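Local coordinates for dendroaspis polylepis MT9 (PDB 6R5M), which antagonizes the muscarinic type 2 receptor and reverses the arterial relaxation that agonists of this receptor induce, at residues 19-24 with 49-54; 2-7 with 32-37; 23-28 with 39-44. All coordinates share one frame; numbering follows the deposited sequence.

Interaction 1 (19-24 with 49-54); sequences ENSCYK and CCTSDK. With PGO (S-1,2-propanediol), chain F.
Cys22 and Cys50 face each other as an antiparallel, hydrogen-bonded pair, and two backbone bonds join them. Cys22 N donates a hydrogen bond to Cys50 O at 2.8 Å. In return Cys50 N reaches Cys22 O at 3.1 Å. The next pair, Tyr23 with Cys49, is non-hydrogen-bonded. Weaker CA-H...O contacts run beside these bonds. Cys50 O is also approached by Ser21 CA at 3.3 Å, and Cys22 O by Cys49 CA.

The apolar contacts lie on two faces of the sheet. On one, Cys22 CB meets Cys50 SG at 4.0 Å. On the other, Cys49 SG lies 4.1 Å from Tyr23 CB.

Past the strand ends, Thr51 turns its methyl to the 19-24 side. Thr51 CG2 is anti to the carbonyl carbon, which brings it 3.3 Å from Ser21 OG. The Asn20 side chain crosses that of Thr51 obliquely, with ND2 of Asn20 3.9 Å from Thr51 CG2. Ser21 OG also shares a hydrogen bond with O2 of a propanediol, probably from the crystallisation liquor.

Each cysteine leaves for a different disulfide partner: Cys22 for Cys3, Cys49 for Cys38 and Cys50 for Cys55. Antiparallel strands with disulfides radiating from them are consistent with the disulfide-rich base of a three-finger toxin.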
loop_
_atom_site.group_PDB
_atom_site.type_symbol
_atom_site.label_atom_id
_atom_site.label_comp_id
_atom_site.label_asym_id
_atom_site.label_seq_id
_atom_site.Cartn_x
_atom_site.Cartn_y
_atom_site.Cartn_z
ATOM N N GLU A 19 -9.236 8.223 -1.016
ATOM C CA GLU A 19 -9.654 6.892 -1.466
ATOM C C GLU A 19 -10.111 6.049 -0.282
ATOM O O GLU A 19 -9.607 6.201 0.830
ATOM C CB GLU A 19 -8.509 6.149 -2.192
ATOM C CG GLU A 19 -8.012 6.807 -3.471
ATOM C CD GLU A 19 -6.846 7.769 -3.311
ATOM O OE1 GLU A 19 -6.574 8.216 -2.174
ATOM O OE2 GLU A 19 -6.200 8.083 -4.334
ATOM N N ASN A 20 -11.038 5.122 -0.551
ATOM C CA ASN A 20 -11.567 4.182 0.418
ATOM C C ASN A 20 -10.588 3.018 0.655
ATOM O O ASN A 20 -10.628 2.392 1.716
ATOM C CB ASN A 20 -12.901 3.652 -0.079
ATOM C CG ASN A 20 -13.688 2.916 0.953
ATOM O OD1 ASN A 20 -13.853 3.347 2.105
ATOM N ND2 ASN A 20 -14.223 1.796 0.538
ATOM N N SER A 21 -9.686 2.749 -0.313
ATOM C CA SER A 21 -8.735 1.644 -0.229
ATOM C C SER A 21 -7.272 2.028 0.024
ATOM O O SER A 21 -6.846 3.160 -0.213
ATOM C CB SER A 21 -8.815 0.764 -1.475
ATOM O OG SER A 21 -10.130 0.314 -1.751
ATOM N N CYS A 22 -6.529 1.048 0.536
ATOM C CA CYS A 22 -5.090 1.062 0.793
ATOM C C CYS A 22 -4.529 -0.086 -0.032
ATOM O O CYS A 22 -5.256 -1.042 -0.338
ATOM C CB CYS A 22 -4.781 0.847 2.273
ATOM S SG CYS A 22 -5.527 2.045 3.402
ATOM N N TYR A 23 -3.237 -0.032 -0.344
ATOM C CA TYR A 23 -2.587 -1.107 -1.082
ATOM C C TYR A 23 -1.183 -1.389 -0.596
ATOM O O TYR A 23 -0.530 -0.523 -0.009
ATOM C CB TYR A 23 -2.573 -0.824 -2.598
ATOM C CG TYR A 23 -1.499 0.152 -3.033
ATOM C CD1 TYR A 23 -1.747 1.522 -3.069
ATOM C CD2 TYR A 23 -0.233 -0.293 -3.410
ATOM C CE1 TYR A 23 -0.762 2.423 -3.470
ATOM C CE2 TYR A 23 0.768 0.603 -3.777
ATOM C CZ TYR A 23 0.496 1.960 -3.811
ATOM O OH TYR A 23 1.478 2.845 -4.189
ATOM N N LYS A 24 -0.700 -2.577 -0.917
ATOM C CA LYS A 24 0.658 -3.015 -0.697
ATOM C C LYS A 24 1.044 -3.725 -1.976
ATOM O O LYS A 24 0.399 -4.712 -2.358
ATOM C CB LYS A 24 0.774 -3.923 0.534
ATOM C CG LYS A 24 2.219 -4.288 0.882
ATOM C CD LYS A 24 2.365 -4.748 2.331
ATOM C CE LYS A 24 2.167 -6.228 2.475
ATOM N NZ LYS A 24 2.570 -6.676 3.831
ATOM N N CYS A 49 -5.011 -5.362 -1.703
ATOM C CA CYS A 49 -5.857 -4.198 -1.427
ATOM C C CYS A 49 -6.786 -4.455 -0.258
ATOM O O CYS A 49 -7.248 -5.577 -0.076
ATOM C CB CYS A 49 -6.631 -3.762 -2.668
ATOM S SG CYS A 49 -5.587 -3.146 -4.004
ATOM N N CYS A 50 -7.080 -3.414 0.518
ATOM C CA CYS A 50 -7.933 -3.490 1.716
ATOM C C CYS A 50 -8.602 -2.139 1.953
ATOM O O CYS A 50 -8.135 -1.134 1.418
ATOM C CB CYS A 50 -7.110 -3.946 2.923
ATOM S SG CYS A 50 -5.636 -2.947 3.216
ATOM N N THR A 51 -9.695 -2.105 2.738
ATOM C CA THR A 51 -10.479 -0.880 2.922
ATOM C C THR A 51 -10.688 -0.421 4.384
ATOM O O THR A 51 -11.723 0.168 4.691
ATOM C CB THR A 51 -11.836 -1.029 2.199
ATOM O OG1 THR A 51 -12.545 -2.138 2.754
ATOM C CG2 THR A 51 -11.694 -1.191 0.683
ATOM N N SER A 52 -9.712 -0.634 5.267
ATOM C CA SER A 52 -9.829 -0.165 6.653
ATOM C C SER A 52 -8.550 0.533 7.097
ATOM O O SER A 52 -7.501 0.295 6.505
ATOM C CB SER A 52 -10.208 -1.308 7.587
ATOM O OG SER A 52 -9.201 -2.305 7.593
ATOM N N ASP A 53 -8.629 1.441 8.098
ATOM C CA ASP A 53 -7.452 2.179 8.565
ATOM C C ASP A 53 -6.310 1.256 8.959
ATOM O O ASP A 53 -6.528 0.285 9.694
ATOM C CB ASP A 53 -7.785 3.113 9.745
ATOM C CG ASP A 53 -8.682 4.304 9.440
ATOM O OD1 ASP A 53 -8.762 4.707 8.257
ATOM O OD2 ASP A 53 -9.295 4.838 10.389
ATOM N N LYS A 54 -5.090 1.570 8.456
ATOM C CA LYS A 54 -3.818 0.872 8.719
ATOM C C LYS A 54 -3.820 -0.602 8.251
ATOM O O LYS A 54 -2.994 -1.388 8.708
ATOM C CB LYS A 54 -3.439 1.011 10.218
ATOM C CG LYS A 54 -3.313 2.475 10.673
ATOM C CD LYS A 54 -3.113 2.631 12.164
ATOM C CE LYS A 54 -4.416 2.693 12.924
ATOM N NZ LYS A 54 -4.203 2.968 14.359
HETATM C C1 PGO F . -9.881 3.394 -4.274
HETATM C C2 PGO F . -11.393 3.454 -4.307
HETATM C C3 PGO F . -11.908 4.747 -3.749
HETATM O O1 PGO F . -9.318 3.752 -5.534
HETATM O O2 PGO F . -11.928 2.361 -3.571
#

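Interaction 2 (2-7 with 32-37); sequences ICHIQI and IGRGCG. With SO4 (sulfate ion), chain D.
Arg34 and Gln6 are joined by two hydrogen bonds, one from the backbone and one between side chains. Gln6 N donates to Arg34 O at 3.0 Å. Arg34 NE donates to Gln6 OE1 at 2.9 Å, but the bond is bent. The oxygen lies 34° out of the guanidinium plane. Gln6 sends CG anti to its own N (chi1 -167°) and then bends at chi2, which carries the amide back to the arginine. The amide and guanidinium planes stand 69° apart.

Arg34 is bent at chi3, and its end lies against His4. His4 CB packs over one guanidinium face, toward the rim, 3.5 Å from Arg34 NH1. The imidazole and guanidinium planes are nearly parallel, but it is His4 CB that touches the guanidinium face. A sulfate, probably from the crystallisation liquor, takes two bonds from Arg34: NH1 to O4 at 2.8 Å and NH2 to O2 at 2.7 Å. The O2 atom lies at the guanidinium edge, in its plane.

Ile5 folds its CD1 methyl back over Gly35, 3.5 Å from Gly35 CA. This is tight for two carbons. The same methyl, Ile5 CD1, reaches Cys36 SG at 4.2 Å.

Strand 2-4 pairs with strand 14-16, while strand 30-36 pairs with strand 22-27. The contact thus joins the two-stranded sheet and the chain that follows strand 2-4 to an outermost strand of the three-stranded sheet.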
loop_
_atom_site.group_PDB
_atom_site.type_symbol
_atom_site.label_atom_id
_atom_site.label_comp_id
_atom_site.label_asym_id
_atom_site.label_seq_id
_atom_site.Cartn_x
_atom_site.Cartn_y
_atom_site.Cartn_z
ATOM N N ILE A 2 -7.074 5.856 6.308
ATOM C CA ILE A 2 -5.690 6.087 6.738
ATOM C C ILE A 2 -4.863 4.882 6.275
ATOM O O ILE A 2 -5.168 3.752 6.649
ATOM C CB ILE A 2 -5.586 6.363 8.272
ATOM C CG1 ILE A 2 -6.307 7.695 8.641
ATOM C CG2 ILE A 2 -4.111 6.370 8.741
ATOM C CD1 ILE A 2 -6.756 7.818 10.089
ATOM N N CYS A 3 -3.839 5.118 5.444
ATOM C CA CYS A 3 -3.002 4.057 4.881
ATOM C C CYS A 3 -1.538 4.222 5.242
ATOM O O CYS A 3 -1.026 5.349 5.240
ATOM C CB CYS A 3 -3.171 3.978 3.360
ATOM S SG CYS A 3 -4.885 3.868 2.778
ATOM N N HIS A 4 -0.835 3.080 5.432
ATOM C CA HIS A 4 0.628 3.047 5.619
ATOM C C HIS A 4 1.239 3.497 4.280
ATOM O O HIS A 4 0.734 3.114 3.219
ATOM C CB HIS A 4 1.119 1.616 5.942
ATOM C CG HIS A 4 0.782 1.124 7.320
ATOM N ND1 HIS A 4 1.550 1.483 8.427
ATOM C CD2 HIS A 4 -0.181 0.258 7.720
ATOM C CE1 HIS A 4 0.996 0.862 9.463
ATOM N NE2 HIS A 4 -0.037 0.107 9.086
ATOM N N ILE A 5 2.247 4.392 4.331
ATOM C CA ILE A 5 2.924 4.881 3.129
ATOM C C ILE A 5 4.348 4.409 3.152
ATOM O O ILE A 5 5.006 4.484 4.185
ATOM C CB ILE A 5 2.835 6.429 2.926
ATOM C CG1 ILE A 5 1.367 6.912 2.860
ATOM C CG2 ILE A 5 3.636 6.912 1.692
ATOM C CD1 ILE A 5 0.569 6.661 1.556
ATOM N N GLN A 6 4.834 3.962 1.997
ATOM C CA GLN A 6 6.217 3.526 1.850
ATOM C C GLN A 6 7.131 4.704 1.493
ATOM O O GLN A 6 6.897 5.399 0.508
ATOM C CB GLN A 6 6.316 2.407 0.799
ATOM C CG GLN A 6 7.657 1.672 0.802
ATOM C CD GLN A 6 7.876 0.744 1.989
ATOM O OE1 GLN A 6 6.966 0.423 2.766
ATOM N NE2 GLN A 6 9.107 0.285 2.146
ATOM N N ILE A 7 8.134 4.952 2.348
ATOM C CA ILE A 7 9.172 5.982 2.216
ATOM C C ILE A 7 10.498 5.290 2.563
ATOM O O ILE A 7 10.601 4.696 3.640
ATOM C CB ILE A 7 8.920 7.225 3.125
ATOM C CG1 ILE A 7 7.525 7.856 2.859
ATOM C CG2 ILE A 7 10.040 8.277 2.938
ATOM C CD1 ILE A 7 7.078 8.939 3.847
ATOM N N ILE A 32 7.450 -2.838 -3.150
ATOM C CA ILE A 32 7.782 -1.778 -4.104
ATOM C C ILE A 32 6.920 -0.528 -3.858
ATOM O O ILE A 32 7.218 0.544 -4.395
ATOM C CB ILE A 32 7.789 -2.235 -5.586
ATOM C CG1 ILE A 32 6.431 -2.786 -6.052
ATOM C CG2 ILE A 32 8.897 -3.225 -5.846
ATOM C CD1 ILE A 32 6.298 -2.902 -7.589
ATOM N N GLY A 33 5.896 -0.669 -3.026
ATOM C CA GLY A 33 5.017 0.436 -2.672
ATOM C C GLY A 33 3.917 0.085 -1.696
ATOM O O GLY A 33 3.502 -1.070 -1.587
ATOM N N ARG A 34 3.466 1.097 -0.958
ATOM C CA ARG A 34 2.380 1.036 0.018
ATOM C C ARG A 34 1.776 2.421 0.011
ATOM O O ARG A 34 2.499 3.408 0.195
ATOM C CB ARG A 34 2.880 0.711 1.441
ATOM C CG ARG A 34 3.245 -0.746 1.720
ATOM C CD ARG A 34 3.385 -1.035 3.210
ATOM N NE ARG A 34 4.282 -0.080 3.858
ATOM C CZ ARG A 34 4.400 0.085 5.172
ATOM N NH1 ARG A 34 3.701 -0.672 6.012
ATOM N NH2 ARG A 34 5.227 0.999 5.657
ATOM N N GLY A 35 0.472 2.503 -0.221
ATOM C CA GLY A 35 -0.184 3.795 -0.232
ATOM C C GLY A 35 -1.682 3.783 -0.384
ATOM O O GLY A 35 -2.347 2.813 -0.025
ATOM N N CYS A 36 -2.203 4.891 -0.930
ATOM C CA CYS A 36 -3.617 5.175 -1.157
ATOM C C CYS A 36 -4.139 4.482 -2.421
ATOM O O CYS A 36 -3.412 4.356 -3.401
ATOM C CB CYS A 36 -3.839 6.688 -1.235
ATOM S SG CYS A 36 -3.253 7.616 0.207
ATOM N N GLY A 37 -5.414 4.119 -2.408
ATOM C CA GLY A 37 -6.093 3.496 -3.547
ATOM C C GLY A 37 -5.778 2.025 -3.780
ATOM O O GLY A 37 -5.145 1.376 -2.941
HETATM S S SO4 D . 5.639 0.332 8.998
HETATM O O1 SO4 D . 5.772 0.619 10.443
HETATM O O2 SO4 D . 5.978 1.541 8.245
HETATM O O3 SO4 D . 6.549 -0.744 8.632
HETATM O O4 SO4 D . 4.262 -0.068 8.694
#

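Interaction 3 (23-28 with 39-44); sequences YKMSVR and PSAVRP. With PGO (S-1,2-propanediol), chain G.
Pro39 sits over one face of the Tyr23 ring as a CH-pi contact. Its CG lies 3.8 Å from the ring centroid and only 7° off the normal. Pro39 CD lies nearer the CB end of the ring, 3.5 Å from Tyr23 CG. The pyrrolidine crosses the phenol at about a right angle and presents its CG-CD edge to the flat ring.

Met25 is the next bump. It runs extended from the strand and bends only at chi3 (-90°). Its CE methyl fits between Pro39 and Ala41, 4.0 Å from Pro39 CG and 3.9 Å from Ala41 CB.

Further along, Val27 and Pro44 lie side by side and point the same way, with Val27 CG2 3.7 Å from Pro44 CG. A cis peptide bond precedes Pro44. Beyond this pair a water bridges the backbones: it accepts from Arg28 N at 3.0 Å and donates to Pro44 O at 2.7 Å.

Alternate residues of the strand, Tyr23, Met25 and Val27, meet the 39-44 loop. Strand 45-50, which follows this loop, is the neighbour of strand 22-27 in the sheet. The arrangement fits a three-finger toxin, with the third finger's loop packed along the central one.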
loop_
_atom_site.group_PDB
_atom_site.type_symbol
_atom_site.label_atom_id
_atom_site.label_comp_id
_atom_site.label_asym_id
_atom_site.label_seq_id
_atom_site.Cartn_x
_atom_site.Cartn_y
_atom_site.Cartn_z
ATOM N N TYR A 23 -3.237 -0.032 -0.344
ATOM C CA TYR A 23 -2.587 -1.107 -1.082
ATOM C C TYR A 23 -1.183 -1.389 -0.596
ATOM O O TYR A 23 -0.530 -0.523 -0.009
ATOM C CB TYR A 23 -2.573 -0.824 -2.598
ATOM C CG TYR A 23 -1.499 0.152 -3.033
ATOM C CD1 TYR A 23 -1.747 1.522 -3.069
ATOM C CD2 TYR A 23 -0.233 -0.293 -3.410
ATOM C CE1 TYR A 23 -0.762 2.423 -3.470
ATOM C CE2 TYR A 23 0.768 0.603 -3.777
ATOM C CZ TYR A 23 0.496 1.960 -3.811
ATOM O OH TYR A 23 1.478 2.845 -4.189
ATOM N N LYS A 24 -0.700 -2.577 -0.917
ATOM C CA LYS A 24 0.658 -3.015 -0.697
ATOM C C LYS A 24 1.044 -3.725 -1.976
ATOM O O LYS A 24 0.399 -4.712 -2.358
ATOM C CB LYS A 24 0.774 -3.923 0.534
ATOM C CG LYS A 24 2.219 -4.288 0.882
ATOM C CD LYS A 24 2.365 -4.748 2.331
ATOM C CE LYS A 24 2.167 -6.228 2.475
ATOM N NZ LYS A 24 2.570 -6.676 3.831
ATOM N N MET A 25 2.057 -3.198 -2.655
ATOM C CA MET A 25 2.545 -3.746 -3.911
ATOM C C MET A 25 3.909 -4.384 -3.714
ATOM O O MET A 25 4.804 -3.759 -3.127
ATOM C CB MET A 25 2.572 -2.663 -4.999
ATOM C CG MET A 25 2.731 -3.241 -6.404
ATOM S SD MET A 25 2.635 -1.978 -7.682
ATOM C CE MET A 25 0.896 -1.992 -7.992
ATOM N N SER A 26 4.051 -5.644 -4.165
ATOM C CA SER A 26 5.295 -6.402 -4.039
ATOM C C SER A 26 5.716 -7.171 -5.292
ATOM O O SER A 26 4.883 -7.515 -6.134
ATOM C CB SER A 26 5.296 -7.278 -2.786
ATOM O OG SER A 26 4.377 -8.350 -2.890
ATOM N N VAL A 27 7.022 -7.435 -5.404
ATOM C CA VAL A 27 7.636 -8.263 -6.450
ATOM C C VAL A 27 8.644 -9.178 -5.751
ATOM O O VAL A 27 9.548 -8.696 -5.061
ATOM C CB VAL A 27 8.192 -7.524 -7.707
ATOM C CG1 VAL A 27 9.229 -6.482 -7.359
ATOM C CG2 VAL A 27 8.739 -8.504 -8.742
ATOM N N ARG A 28 8.468 -10.506 -5.886
ATOM C CA ARG A 28 9.299 -11.529 -5.228
ATOM C C ARG A 28 9.329 -11.317 -3.686
ATOM O O ARG A 28 10.361 -11.553 -3.074
ATOM C CB ARG A 28 10.743 -11.563 -5.818
ATOM C CG ARG A 28 10.975 -12.554 -6.954
ATOM C CD ARG A 28 12.394 -12.420 -7.501
ATOM N NE ARG A 28 12.688 -13.375 -8.574
ATOM C CZ ARG A 28 13.682 -13.240 -9.453
ATOM N NH1 ARG A 28 14.467 -12.172 -9.420
ATOM N NH2 ARG A 28 13.864 -14.148 -10.402
ATOM N N PRO A 39 -4.230 0.014 -7.031
ATOM C CA PRO A 39 -3.765 -0.014 -8.420
ATOM C C PRO A 39 -3.826 -1.407 -9.049
ATOM O O PRO A 39 -3.782 -2.416 -8.351
ATOM C CB PRO A 39 -2.323 0.504 -8.328
ATOM C CG PRO A 39 -1.989 0.587 -6.859
ATOM C CD PRO A 39 -3.097 -0.049 -6.093
ATOM N N SER A 40 -3.938 -1.457 -10.373
ATOM C CA SER A 40 -3.936 -2.712 -11.129
ATOM C C SER A 40 -2.478 -3.162 -11.372
ATOM O O SER A 40 -1.615 -2.313 -11.599
ATOM C CB SER A 40 -4.647 -2.525 -12.469
ATOM O OG SER A 40 -4.135 -1.410 -13.183
ATOM N N ALA A 41 -2.205 -4.489 -11.379
ATOM C CA ALA A 41 -0.866 -5.032 -11.680
ATOM C C ALA A 41 -0.864 -6.504 -12.095
ATOM O O ALA A 41 -1.589 -7.324 -11.524
ATOM C CB ALA A 41 0.103 -4.804 -10.527
ATOM N N VAL A 42 -0.025 -6.829 -13.084
ATOM C CA VAL A 42 0.138 -8.187 -13.620
ATOM C C VAL A 42 1.460 -8.765 -13.080
ATOM O O VAL A 42 2.360 -7.997 -12.732
ATOM C CB VAL A 42 0.095 -8.202 -15.180
ATOM C CG1 VAL A 42 -0.185 -9.604 -15.717
ATOM C CG2 VAL A 42 -0.941 -7.220 -15.720
ATOM N N ARG A 43 1.571 -10.112 -13.018
ATOM C CA ARG A 43 2.755 -10.876 -12.585
ATOM C C ARG A 43 4.052 -10.310 -13.211
ATOM O O ARG A 43 4.016 -9.885 -14.366
ATOM C CB ARG A 43 2.604 -12.366 -12.959
ATOM C CG ARG A 43 1.603 -13.142 -12.104
ATOM C CD ARG A 43 1.477 -14.575 -12.593
ATOM N NE ARG A 43 0.357 -15.283 -11.969
ATOM C CZ ARG A 43 0.055 -16.561 -12.195
ATOM N NH1 ARG A 43 0.790 -17.287 -13.031
ATOM N NH2 ARG A 43 -0.981 -17.122 -11.587
ATOM N N PRO A 44 5.189 -10.234 -12.486
ATOM C CA PRO A 44 5.437 -10.695 -11.107
ATOM C C PRO A 44 4.904 -9.765 -10.013
ATOM O O PRO A 44 4.980 -10.104 -8.829
ATOM C CB PRO A 44 6.960 -10.829 -11.073
ATOM C CG PRO A 44 7.440 -9.743 -11.989
ATOM C CD PRO A 44 6.415 -9.671 -13.092
HETATM C C1 PGO G . -4.813 2.986 -12.677
HETATM C C2 PGO G . -4.443 2.338 -11.359
HETATM C C3 PGO G . -4.009 3.356 -10.342
HETATM O O1 PGO G . -5.172 2.014 -13.655
HETATM O O2 PGO G . -3.398 1.396 -11.570
HETATM O O HOH W 1 6.374 -11.965 -7.427
#

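How the interactions relate
All three contacts involve the sheet of strands 30-36, 22-27 and 45-50. Interactions 1 and 2 have centres about 9 Å apart and are tied covalently, since Cys22 SG and Cys3 SG form a disulfide of 2.0 Å. Ser21 O and Gly37 N, 2.8 Å apart, add a probable hydrogen bond. Interactions 1 and 3 are about 14 Å apart between centres but share Tyr23 and Lys24. Interactions 2 and 3, with centres about 13 Å apart, connect where Ile32 and Gly33 both face Met25 in a classic beta bulge; Gly33 O and Met25 N are 2.8 Å apart. Each contact also has its own small molecule: one propanediol at interaction 1, another at interaction 3 and a sulfate at interaction 2.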